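Local structure of phosphatase YwpJ (Bacillus subtilis, 1NRW) at residues D12-N17 with H278-M283; V124-F129 with A136-L141; L198-V201 with N207-L210. The protein dephosphorylates phosphorylated five- and six-carbon sugars and nucleoside monophosphates in vitro, and flavin mononucleotide to a lesser extent, with magnesium as cofactor. All blocks are in the same frame, centred on the assembly; numbering follows the deposited sequence. Where two conformers were deposited one is given.

Overall arrangement
Interaction 1 joins helix 11-15, which follows the central strand 6-10 of the eight-stranded sheet, to helix 279-286; along the chain it encloses the other two, which come in series. Interaction 2 pairs helices 118-132 and 138-150, and interaction 3 pairs strands 198-201 and 207-212 at one edge of the six-stranded sheet. Interactions 2 and 3 touch (Asp127 with Asn207), 1 and 2 come within about 4 Å at nearest atoms without touching, and the centres of 1 and 3 lie about 24 Å apart. The inserted second sheet faces the metal and phosphate site of the HAD core, the Glu209 side chain lying about 5 Å from the phosphate (nearest atoms), consistent with a Cof-type cap.

Interaction 1: residues D12-N17 with H278-M283; sequences DGTLLN and HGVAHM. With CA (calcium ion), chain D; PO4 (phosphate ion), chain B.
Val280 sets one methyl against the backbone of Thr14 and Leu15, and this van der Waals meeting is the direct part of the contact. Val280 CG2 lies 3.5 Å from Thr14 O and 3.8 Å from Leu15 CA. The side chains of Thr14 and Val280 cross at about a right angle, methyl to methyl. With CG1 of Val280 anti to the backbone N (chi1 173°), CG2 is turned to Thr14, while Val280 CG1 makes an apolar contact with Leu15 CD1 at 4.3 Å. Ile9 of strand 6-10 touches all three side chains, so the patch continues into the central sheet.

The polar link is indirect, as no hydrogen bond runs straight between the segments. One water donates to Thr14 O at 2.7 Å and accepts from Val280 N over a longer 3.3 Å, serving a backbone N-H in the first turn of helix 279-286. The hydroxyl of Thr14 is engaged differently: OG1 is hydrogen-bonded to Asp240, itself a metal ligand.

Metal and anion contacts belong to Asp12. Asp12 O binds the calcium ion at 2.5 Å, alongside a phosphate oxygen, a water, Asp10, Asp240 and Ser241. Asp12 N donates to phosphate O4 with an N-H...O angle of 162°, and Asp12 OD2 forms a salt bridge with Arg46. The phosphate also receives bonds from Thr44, Gly45, Lys217 and Asn243.

The DxD motif of Asp10 and Asp12 is a hallmark of HAD phosphatases, in which the first aspartate is the nucleophile, a role probably held here by Asp10. The calcium ion occupies the site inferred for the magnesium cofactor, and the Val280 packing and water bridge join the C-terminal helix to the turn that carries this site.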
loop_
_atom_site.group_PDB
_atom_site.type_symbol
_atom_site.label_atom_id
_atom_site.label_comp_id
_atom_site.label_asym_id
_atom_site.label_seq_id
_atom_site.Cartn_x
_atom_site.Cartn_y
_atom_site.Cartn_z
ATOM N N ASP A 12 1.459 -5.929 1.347
ATOM C CA ASP A 12 1.398 -6.919 0.266
ATOM C C ASP A 12 2.786 -7.257 -0.280
ATOM O O ASP A 12 3.638 -6.388 -0.383
ATOM C CB ASP A 12 0.529 -6.387 -0.877
ATOM C CG ASP A 12 -0.930 -6.293 -0.495
ATOM O OD1 ASP A 12 -1.632 -7.317 -0.592
ATOM O OD2 ASP A 12 -1.370 -5.204 -0.078
ATOM N N GLY A 13 3.011 -8.527 -0.609
ATOM C CA GLY A 13 4.285 -8.948 -1.173
ATOM C C GLY A 13 5.502 -8.804 -0.280
ATOM O O GLY A 13 6.624 -9.101 -0.698
ATOM N N THR A 14 5.284 -8.364 0.953
ATOM C CA THR A 14 6.381 -8.151 1.889
ATOM C C THR A 14 6.052 -8.831 3.216
ATOM O O THR A 14 6.518 -9.950 3.464
ATOM C CB THR A 14 6.615 -6.626 2.049
ATOM O OG1 THR A 14 7.005 -6.091 0.775
ATOM C CG2 THR A 14 7.711 -6.319 3.069
ATOM N N LEU A 15 5.253 -8.184 4.063
ATOM C CA LEU A 15 4.876 -8.805 5.332
ATOM C C LEU A 15 3.972 -10.004 5.045
ATOM O O LEU A 15 4.062 -11.044 5.706
ATOM C CB LEU A 15 4.124 -7.817 6.232
ATOM C CG LEU A 15 3.693 -8.374 7.596
ATOM C CD1 LEU A 15 4.935 -8.697 8.429
ATOM C CD2 LEU A 15 2.813 -7.357 8.321
ATOM N N LEU A 16 3.091 -9.855 4.063
ATOM C CA LEU A 16 2.182 -10.941 3.711
ATOM C C LEU A 16 2.813 -11.911 2.724
ATOM O O LEU A 16 3.536 -11.497 1.815
ATOM C CB LEU A 16 0.903 -10.376 3.088
ATOM C CG LEU A 16 0.110 -9.407 3.975
ATOM C CD1 LEU A 16 -1.076 -8.867 3.198
ATOM C CD2 LEU A 16 -0.362 -10.111 5.241
ATOM N N ASN A 17 2.547 -13.203 2.905
ATOM C CA ASN A 17 3.062 -14.186 1.967
ATOM C C ASN A 17 2.086 -14.265 0.794
ATOM O O ASN A 17 1.141 -13.469 0.715
ATOM C CB ASN A 17 3.254 -15.560 2.633
ATOM C CG ASN A 17 1.961 -16.183 3.132
ATOM O OD1 ASN A 17 0.856 -15.753 2.794
ATOM N ND2 ASN A 17 2.102 -17.240 3.931
ATOM N N HIS A 278 9.687 -15.851 4.542
ATOM C CA HIS A 278 9.774 -14.992 5.721
ATOM C C HIS A 278 10.880 -13.948 5.652
ATOM O O HIS A 278 11.617 -13.742 6.623
ATOM C CB HIS A 278 9.940 -15.862 6.973
ATOM C CG HIS A 278 9.048 -17.062 6.980
ATOM N ND1 HIS A 278 9.533 -18.354 6.988
ATOM C CD2 HIS A 278 7.701 -17.168 6.901
ATOM C CE1 HIS A 278 8.523 -19.202 6.908
ATOM N NE2 HIS A 278 7.400 -18.509 6.854
ATOM N N GLY A 279 10.971 -13.274 4.509
ATOM C CA GLY A 279 11.982 -12.247 4.320
ATOM C C GLY A 279 11.970 -11.164 5.385
ATOM O O GLY A 279 13.021 -10.672 5.797
ATOM N N VAL A 280 10.786 -10.771 5.841
ATOM C CA VAL A 280 10.717 -9.739 6.867
ATOM C C VAL A 280 11.399 -10.225 8.148
ATOM O O VAL A 280 12.178 -9.487 8.760
ATOM C CB VAL A 280 9.252 -9.325 7.148
ATOM C CG1 VAL A 280 9.196 -8.385 8.334
ATOM C CG2 VAL A 280 8.675 -8.628 5.908
ATOM N N ALA A 281 11.124 -11.463 8.551
ATOM C CA ALA A 281 11.760 -12.011 9.747
ATOM C C ALA A 281 13.279 -12.105 9.532
ATOM O O ALA A 281 14.065 -11.755 10.420
ATOM C CB ALA A 281 11.187 -13.387 10.069
ATOM N N HIS A 282 13.692 -12.568 8.351
ATOM C CA HIS A 282 15.120 -12.686 8.047
ATOM C C HIS A 282 15.806 -11.331 8.173
ATOM O O HIS A 282 16.900 -11.230 8.728
ATOM C CB HIS A 282 15.341 -13.253 6.635
ATOM C CG HIS A 282 16.772 -13.208 6.187
ATOM N ND1 HIS A 282 17.312 -12.124 5.532
ATOM C CD2 HIS A 282 17.785 -14.095 6.344
ATOM C CE1 HIS A 282 18.596 -12.342 5.302
ATOM N NE2 HIS A 282 18.908 -13.532 5.785
HETATM N N MSE A 283 15.165 -10.287 7.661
HETATM C CA MSE A 283 15.742 -8.954 7.752
HETATM C C MSE A 283 15.913 -8.545 9.216
HETATM O O MSE A 283 16.956 -8.033 9.612
HETATM C CB MSE A 283 14.850 -7.936 7.052
HETATM C CG MSE A 283 15.287 -6.506 7.297
HETATM SE SE MSE A 283 13.891 -5.275 6.848
HETATM C CE MSE A 283 12.579 -5.849 8.141
HETATM CA CA CA D . 4.002 -4.584 -2.096
HETATM P P PO4 B . 0.856 -2.570 -0.883
HETATM O O1 PO4 B . 2.188 -3.189 -1.024
HETATM O O2 PO4 B . 1.012 -1.102 -0.718
HETATM O O3 PO4 B . 0.055 -2.854 -2.099
HETATM O O4 PO4 B . 0.182 -3.137 0.308
HETATM O O HOH W 1 8.050 -11.948 4.540
HETATM O O HOH W 2 3.285 -6.280 -3.771
#

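Interaction 2: residues V124-F129 with A136-L141; sequences VELDRF and ADLSVL
Leu141 is the main bump of this helix-helix contact, and Phe129 and Leu126 form the surface that receives it. The side chains of Leu141 and Phe129 slide past each other in opposite directions. Leu141 CD2 reaches Phe129 CD2 at 3.9 Å, and Leu141 CD1 lies 4.1 Å from the backbone C of Phe129, so one methyl meets the ring and the other the main chain of Phe129.

The Phe129 ring in turn lies against the main chain: Leu141 O stands 3.9 Å above the ring plane, offset toward the rim. Glu125 O, one turn earlier, meets the same ring at its edge, in plane.

Leu126 lies beside it and uses both branches. Leu126 CD1 rests against the Leu141 carbonyl, 3.9 Å from Leu141 O, with Leu141 CB a little farther, while Leu126 CD2 reaches the more exposed Leu138 at 4.4 Å from Leu138 CD2. This second meeting is looser and closes the outer side of the patch.

Helix 138-150 begins just there, where the N-cap Asp137 accepts from Ser139 N at 2.7 Å through OD1. The two are consecutive helices joined by a short turn: Ala144 and Ala145 continue the seam along helix 138-150, His20 stacks on the Phe129 ring, and Val124 and Arg128 turn to strand 172-178, laying helix 118-132 between its partner helix and the six-stranded sheet.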
loop_
_atom_site.group_PDB
_atom_site.type_symbol
_atom_site.label_atom_id
_atom_site.label_comp_id
_atom_site.label_asym_id
_atom_site.label_seq_id
_atom_site.Cartn_x
_atom_site.Cartn_y
_atom_site.Cartn_z
ATOM N N VAL A 124 -8.675 -7.119 -9.988
ATOM C CA VAL A 124 -7.724 -6.115 -9.523
ATOM C C VAL A 124 -6.865 -6.745 -8.425
ATOM O O VAL A 124 -5.639 -6.611 -8.418
ATOM C CB VAL A 124 -8.450 -4.865 -8.958
ATOM C CG1 VAL A 124 -7.429 -3.901 -8.340
ATOM C CG2 VAL A 124 -9.228 -4.158 -10.079
ATOM N N GLU A 125 -7.509 -7.447 -7.501
ATOM C CA GLU A 125 -6.782 -8.079 -6.410
ATOM C C GLU A 125 -5.855 -9.184 -6.894
ATOM O O GLU A 125 -4.709 -9.280 -6.450
ATOM C CB GLU A 125 -7.769 -8.615 -5.382
ATOM C CG GLU A 125 -8.534 -7.506 -4.690
ATOM C CD GLU A 125 -7.619 -6.532 -3.959
ATOM O OE1 GLU A 125 -7.610 -5.326 -4.303
ATOM O OE2 GLU A 125 -6.910 -6.979 -3.034
ATOM N N LEU A 126 -6.342 -10.020 -7.805
ATOM C CA LEU A 126 -5.516 -11.091 -8.342
ATOM C C LEU A 126 -4.254 -10.505 -8.976
ATOM O O LEU A 126 -3.180 -11.097 -8.897
ATOM C CB LEU A 126 -6.302 -11.893 -9.385
ATOM C CG LEU A 126 -5.718 -13.248 -9.792
ATOM C CD1 LEU A 126 -5.595 -14.155 -8.569
ATOM C CD2 LEU A 126 -6.626 -13.888 -10.836
ATOM N N ASP A 127 -4.381 -9.339 -9.605
ATOM C CA ASP A 127 -3.223 -8.699 -10.224
ATOM C C ASP A 127 -2.193 -8.343 -9.143
ATOM O O ASP A 127 -0.987 -8.437 -9.371
ATOM C CB ASP A 127 -3.657 -7.443 -10.992
ATOM C CG ASP A 127 -2.487 -6.728 -11.665
ATOM O OD1 ASP A 127 -1.706 -7.390 -12.383
ATOM O OD2 ASP A 127 -2.355 -5.499 -11.484
ATOM N N ARG A 128 -2.671 -7.933 -7.968
ATOM C CA ARG A 128 -1.768 -7.602 -6.863
ATOM C C ARG A 128 -0.984 -8.855 -6.462
ATOM O O ARG A 128 0.242 -8.814 -6.337
ATOM C CB ARG A 128 -2.546 -7.118 -5.637
ATOM C CG ARG A 128 -3.222 -5.758 -5.740
ATOM C CD ARG A 128 -4.016 -5.555 -4.447
ATOM N NE ARG A 128 -4.747 -4.293 -4.342
ATOM C CZ ARG A 128 -4.211 -3.137 -3.959
ATOM N NH1 ARG A 128 -2.923 -3.060 -3.653
ATOM N NH2 ARG A 128 -4.981 -2.064 -3.832
ATOM N N PHE A 129 -1.707 -9.955 -6.248
ATOM C CA PHE A 129 -1.111 -11.234 -5.855
ATOM C C PHE A 129 -0.076 -11.701 -6.876
ATOM O O PHE A 129 1.056 -12.019 -6.527
ATOM C CB PHE A 129 -2.180 -12.336 -5.747
ATOM C CG PHE A 129 -2.876 -12.417 -4.411
ATOM C CD1 PHE A 129 -3.939 -11.568 -4.102
ATOM C CD2 PHE A 129 -2.503 -13.392 -3.480
ATOM C CE1 PHE A 129 -4.626 -11.689 -2.896
ATOM C CE2 PHE A 129 -3.183 -13.525 -2.262
ATOM C CZ PHE A 129 -4.248 -12.673 -1.970
ATOM N N ALA A 136 4.202 -17.926 -8.188
ATOM C CA ALA A 136 3.203 -18.693 -7.455
ATOM C C ALA A 136 2.147 -19.380 -8.316
ATOM O O ALA A 136 1.801 -18.911 -9.398
ATOM C CB ALA A 136 2.529 -17.795 -6.425
ATOM N N ASP A 137 1.641 -20.501 -7.812
ATOM C CA ASP A 137 0.613 -21.266 -8.501
ATOM C C ASP A 137 -0.646 -20.402 -8.582
ATOM O O ASP A 137 -1.124 -19.895 -7.566
ATOM C CB ASP A 137 0.327 -22.554 -7.727
ATOM C CG ASP A 137 -0.700 -23.427 -8.409
ATOM O OD1 ASP A 137 -1.849 -22.971 -8.576
ATOM O OD2 ASP A 137 -0.359 -24.569 -8.781
ATOM N N LEU A 138 -1.178 -20.240 -9.791
ATOM C CA LEU A 138 -2.367 -19.417 -10.010
ATOM C C LEU A 138 -3.570 -19.803 -9.149
ATOM O O LEU A 138 -4.337 -18.936 -8.728
ATOM C CB LEU A 138 -2.755 -19.451 -11.496
ATOM C CG LEU A 138 -3.938 -18.615 -12.012
ATOM C CD1 LEU A 138 -5.260 -19.267 -11.627
ATOM C CD2 LEU A 138 -3.847 -17.193 -11.469
ATOM N N SER A 139 -3.737 -21.096 -8.883
ATOM C CA SER A 139 -4.865 -21.556 -8.077
ATOM C C SER A 139 -4.714 -21.134 -6.620
ATOM O O SER A 139 -5.692 -20.773 -5.966
ATOM C CB SER A 139 -5.007 -23.079 -8.165
ATOM O OG SER A 139 -3.923 -23.734 -7.530
ATOM N N VAL A 140 -3.489 -21.185 -6.108
ATOM C CA VAL A 140 -3.243 -20.784 -4.728
ATOM C C VAL A 140 -3.519 -19.289 -4.602
ATOM O O VAL A 140 -4.157 -18.844 -3.645
ATOM C CB VAL A 140 -1.782 -21.082 -4.303
ATOM C CG1 VAL A 140 -1.515 -20.526 -2.912
ATOM C CG2 VAL A 140 -1.537 -22.583 -4.317
ATOM N N LEU A 141 -3.053 -18.519 -5.581
ATOM C CA LEU A 141 -3.257 -17.073 -5.577
ATOM C C LEU A 141 -4.733 -16.686 -5.691
ATOM O O LEU A 141 -5.196 -15.769 -5.014
ATOM C CB LEU A 141 -2.479 -16.418 -6.722
ATOM C CG LEU A 141 -0.952 -16.552 -6.724
ATOM C CD1 LEU A 141 -0.377 -15.702 -7.846
ATOM C CD2 LEU A 141 -0.388 -16.096 -5.380
#

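Interaction 3: residues L198-V201 with N207-L210; sequences LTLV and NFEL
Leu200 and Leu210 lie side by side and point the same way across a beta hairpin, whose strands run antiparallel at 161° with axes 4.9 Å apart at closest approach. They form a non-hydrogen-bonded pair. Having its CG anti to the backbone N (chi1 168°), Leu200 brings CD1 within 3.7 Å of Leu210 CD2. The same CD1 lies 4.0 Å from Phe208 CB and approaches that residue's ring obliquely. Leu198 adds a looser contact to Leu210, and helices 87-99 and 182-192 pack on this leucine-rich face through Ile93, Trp189 and Tyr192.

Val201 and Glu209 project from the other face, crossing at a slant, with Val201 CG2 3.8 Å from Glu209 CB. Beyond CG the glutamate chain is extended, and its carboxylate is held by Ser203 and Asn174. This face looks to the phosphate pocket: Val201 touches Asn243, a phosphate-binding residue, and the nearest atoms of the Glu209 side chain and Gly45, another, are about 4 Å apart.

In the backbone, Val201 and Glu209 form a hydrogen-bonded pair whose two bonds differ in geometry. Val201 N donates to Glu209 O at 3.0 Å, nearly straight and in the carbonyl plane. The return bond, from Glu209 N to Val201 O, is shorter at 2.7 Å, but its donor sits 41° above the carbonyl plane, and Phe208 CA approaches the same Val201 O at 3.2 Å.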
loop_
_atom_site.group_PDB
_atom_site.type_symbol
_atom_site.label_atom_id
_atom_site.label_comp_id
_atom_site.label_asym_id
_atom_site.label_seq_id
_atom_site.Cartn_x
_atom_site.Cartn_y
_atom_site.Cartn_z
ATOM N N LEU A 198 0.411 16.005 -7.544
ATOM C CA LEU A 198 0.084 14.612 -7.248
ATOM C C LEU A 198 1.295 13.699 -7.125
ATOM O O LEU A 198 2.398 14.040 -7.556
ATOM C CB LEU A 198 -0.816 14.052 -8.352
ATOM C CG LEU A 198 -2.164 14.727 -8.604
ATOM C CD1 LEU A 198 -2.795 14.147 -9.873
ATOM C CD2 LEU A 198 -3.071 14.528 -7.398
ATOM N N THR A 199 1.068 12.535 -6.521
ATOM C CA THR A 199 2.090 11.505 -6.380
ATOM C C THR A 199 1.560 10.343 -7.231
ATOM O O THR A 199 0.422 9.904 -7.047
ATOM C CB THR A 199 2.251 11.030 -4.915
ATOM O OG1 THR A 199 2.871 12.062 -4.134
ATOM C CG2 THR A 199 3.118 9.778 -4.852
ATOM N N LEU A 200 2.368 9.878 -8.178
ATOM C CA LEU A 200 1.974 8.774 -9.051
ATOM C C LEU A 200 2.853 7.552 -8.815
ATOM O O LEU A 200 4.078 7.626 -8.932
ATOM C CB LEU A 200 2.080 9.192 -10.524
ATOM C CG LEU A 200 1.969 8.061 -11.564
ATOM C CD1 LEU A 200 0.575 7.449 -11.526
ATOM C CD2 LEU A 200 2.266 8.609 -12.956
ATOM N N VAL A 201 2.222 6.430 -8.477
ATOM C CA VAL A 201 2.940 5.180 -8.243
ATOM C C VAL A 201 2.124 4.003 -8.774
ATOM O O VAL A 201 1.077 4.188 -9.396
ATOM C CB VAL A 201 3.215 4.938 -6.731
ATOM C CG1 VAL A 201 4.063 6.064 -6.167
ATOM C CG2 VAL A 201 1.899 4.810 -5.967
ATOM N N ASN A 207 -1.962 -1.673 -12.534
ATOM C CA ASN A 207 -2.573 -0.535 -11.867
ATOM C C ASN A 207 -1.591 0.604 -11.678
ATOM O O ASN A 207 -0.391 0.481 -11.958
ATOM C CB ASN A 207 -3.187 -0.928 -10.497
ATOM C CG ASN A 207 -2.154 -1.034 -9.363
ATOM O OD1 ASN A 207 -1.206 -0.254 -9.277
ATOM N ND2 ASN A 207 -2.368 -1.990 -8.467
ATOM N N PHE A 208 -2.147 1.735 -11.268
ATOM C CA PHE A 208 -1.385 2.919 -10.920
ATOM C C PHE A 208 -2.219 3.559 -9.825
ATOM O O PHE A 208 -3.435 3.355 -9.764
ATOM C CB PHE A 208 -1.159 3.863 -12.120
ATOM C CG PHE A 208 -2.405 4.247 -12.872
ATOM C CD1 PHE A 208 -3.154 5.357 -12.490
ATOM C CD2 PHE A 208 -2.786 3.538 -14.006
ATOM C CE1 PHE A 208 -4.267 5.758 -13.236
ATOM C CE2 PHE A 208 -3.895 3.929 -14.760
ATOM C CZ PHE A 208 -4.634 5.041 -14.375
ATOM N N GLU A 209 -1.562 4.276 -8.922
ATOM C CA GLU A 209 -2.259 4.923 -7.821
ATOM C C GLU A 209 -1.912 6.400 -7.794
ATOM O O GLU A 209 -0.778 6.787 -8.072
ATOM C CB GLU A 209 -1.868 4.277 -6.484
ATOM C CG GLU A 209 -2.309 2.813 -6.331
ATOM C CD GLU A 209 -1.845 2.191 -5.019
ATOM O OE1 GLU A 209 -1.567 2.943 -4.054
ATOM O OE2 GLU A 209 -1.772 0.944 -4.944
ATOM N N LEU A 210 -2.902 7.215 -7.455
ATOM C CA LEU A 210 -2.721 8.654 -7.383
ATOM C C LEU A 210 -3.137 9.191 -6.020
ATOM O O LEU A 210 -4.257 8.960 -5.565
ATOM C CB LEU A 210 -3.555 9.338 -8.471
ATOM C CG LEU A 210 -3.120 9.086 -9.917
ATOM C CD1 LEU A 210 -4.240 9.488 -10.868
ATOM C CD2 LEU A 210 -1.850 9.869 -10.214
#